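Local structure of Esterase/lipase-like protein (Caldicellulosiruptor lactoaceticus 6A, 6A6O) at residues A109-R114 / P156-S161. The protein probably hydrolyses both acetyl esters and beta-1,4-xylosides, acting as a bifunctional acetyl esterase and xylosidase. Numbering follows the deposited sequence.
Sequences AIRLVR and PVERVS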
# COMPACT_ATOMS: atom_id res chain seq x y z
N ALA A 109 -7.56 2.88 -6.67
CA ALA A 109 -8.05 1.85 -5.76
C ALA A 109 -8.63 2.46 -4.48
O ALA A 109 -9.71 2.06 -4.03
CB ALA A 109 -6.93 0.86 -5.43
N ILE A 110 -7.94 3.44 -3.89
CA ILE A 110 -8.45 4.07 -2.67
C ILE A 110 -9.74 4.83 -2.95
O ILE A 110 -10.72 4.72 -2.20
CB ILE A 110 -7.37 4.99 -2.04
CG1 ILE A 110 -6.14 4.16 -1.64
CG2 ILE A 110 -7.94 5.69 -0.80
CD1 ILE A 110 -5.07 5.00 -0.95
N ARG A 111 -9.77 5.64 -4.02
CA ARG A 111 -11.01 6.33 -4.39
C ARG A 111 -12.16 5.35 -4.61
O ARG A 111 -13.30 5.61 -4.19
CB ARG A 111 -10.81 7.15 -5.66
CG ARG A 111 -9.73 8.20 -5.59
CD ARG A 111 -9.91 9.16 -6.76
NE ARG A 111 -8.63 9.69 -7.24
CZ ARG A 111 -8.04 10.78 -6.77
NH1 ARG A 111 -8.59 11.49 -5.78
NH2 ARG A 111 -6.88 11.17 -7.29
N LEU A 112 -11.87 4.23 -5.27
CA LEU A 112 -12.91 3.25 -5.59
C LEU A 112 -13.50 2.64 -4.33
O LEU A 112 -14.72 2.56 -4.16
CB LEU A 112 -12.34 2.17 -6.49
CG LEU A 112 -13.29 1.15 -7.13
CD1 LEU A 112 -14.28 1.88 -8.02
CD2 LEU A 112 -12.51 0.12 -7.93
N VAL A 113 -12.63 2.17 -3.42
CA VAL A 113 -13.12 1.56 -2.19
C VAL A 113 -13.89 2.59 -1.36
O VAL A 113 -14.94 2.28 -0.77
CB VAL A 113 -11.96 0.94 -1.40
CG1 VAL A 113 -12.45 0.42 -0.05
CG2 VAL A 113 -11.31 -0.19 -2.20
N ARG A 114 -13.39 3.82 -1.30
CA ARG A 114 -14.10 4.84 -0.53
C ARG A 114 -15.44 5.17 -1.17
O ARG A 114 -16.44 5.36 -0.47
CB ARG A 114 -13.23 6.09 -0.41
CG ARG A 114 -13.79 7.13 0.52
CD ARG A 114 -12.72 8.15 0.91
NE ARG A 114 -11.93 7.69 2.05
CZ ARG A 114 -10.60 7.74 2.13
NH1 ARG A 114 -9.88 8.23 1.12
NH2 ARG A 114 -9.99 7.31 3.21
N PRO A 156 -17.87 10.07 -10.79
CA PRO A 156 -18.06 10.30 -9.35
C PRO A 156 -16.94 9.72 -8.50
O PRO A 156 -16.66 10.26 -7.42
CB PRO A 156 -19.40 9.60 -9.05
CG PRO A 156 -20.07 9.45 -10.40
CD PRO A 156 -18.96 9.28 -11.38
N VAL A 157 -16.30 8.65 -8.95
CA VAL A 157 -15.20 8.07 -8.18
C VAL A 157 -14.05 9.07 -8.08
O VAL A 157 -13.38 9.17 -7.04
CB VAL A 157 -14.73 6.75 -8.82
CG1 VAL A 157 -13.48 6.21 -8.10
CG2 VAL A 157 -15.84 5.72 -8.76
N GLU A 158 -13.81 9.85 -9.14
CA GLU A 158 -12.72 10.81 -9.12
C GLU A 158 -12.98 11.99 -8.19
O GLU A 158 -12.05 12.74 -7.88
CB GLU A 158 -12.45 11.30 -10.55
CG GLU A 158 -11.85 10.23 -11.44
CD GLU A 158 -10.44 9.83 -11.00
OE1 GLU A 158 -9.68 10.72 -10.56
OE2 GLU A 158 -10.09 8.63 -11.09
N ARG A 159 -14.21 12.17 -7.72
CA ARG A 159 -14.51 13.23 -6.77
C ARG A 159 -14.09 12.87 -5.36
O ARG A 159 -14.13 13.74 -4.48
CB ARG A 159 -16.00 13.56 -6.79
CG ARG A 159 -16.52 13.88 -8.19
CD ARG A 159 -18.04 13.91 -8.27
NE ARG A 159 -18.49 13.88 -9.66
CZ ARG A 159 -19.70 13.50 -10.06
NH1 ARG A 159 -20.60 13.13 -9.16
NH2 ARG A 159 -20.01 13.51 -11.35
N VAL A 160 -13.67 11.63 -5.13
CA VAL A 160 -13.43 11.10 -3.79
C VAL A 160 -11.94 11.20 -3.47
O VAL A 160 -11.09 11.04 -4.36
CB VAL A 160 -13.92 9.65 -3.72
CG1 VAL A 160 -13.57 9.01 -2.41
CG2 VAL A 160 -15.44 9.58 -3.98
N SER A 161 -11.63 11.46 -2.20
CA SER A 161 -10.24 11.54 -1.74
C SER A 161 -9.52 10.21 -1.92
O SER A 161 -10.09 9.14 -1.70
CB SER A 161 -10.20 11.94 -0.26
OG SER A 161 -8.87 11.85 0.26
O HOH W 1 -8.16 7.92 -9.43
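R111 reaches from helix 101-115 to the backbone of V160, where its NH1 donates to V160 O at 2.9 Å. The bond is nearly straight, 166° at the hydrogen, and the oxygen lies in the guanidinium plane just as the nitrogen lies in the plane of the carbonyl. One turn further along the helix R114 does the same for the next residue: its NH1 meets S161 O at 3.0 Å, but from above the carbonyl plane and with a more bent N-H angle of 145°.

E158 approaches the NE end of the R111 head obliquely, the guanidinium and carboxylate planes 57° apart. R111 NE donates to a water 2.9 Å away, which in turn donates to E158 OE2 at 2.6 Å. Directly, the two groups are linked by a long salt bridge, R111 NE to E158 OE1 at 3.6 Å; the oxygen sits well out of the guanidinium plane, so only charge acts there. R108 also pairs with E158. R111 NH1 also forms a salt bridge with D147; R114 NH2 does so with D165, and R114 NE bonds P124 O.

Below these polar ends the aliphatic stems do the packing. R114 runs along V160 CG1 with CB, CG and CD, its CG swung away from the backbone N, and R114 CG and CD both lie 3.5 Å from V160 CG1. V157 points CG1 at R111 CB, 3.7 Å away, and its CG2 lies beside L112 CD1.

The contact fastens the irregular connection between helix 134-142 and strand 167-170 onto a helix packed against the central sheet of this probable alpha/beta-hydrolase. Two arginines bind successive peptide oxygens, V160 O and S161 O, in the loop, and the acidic residues around them probably balance much of their charge.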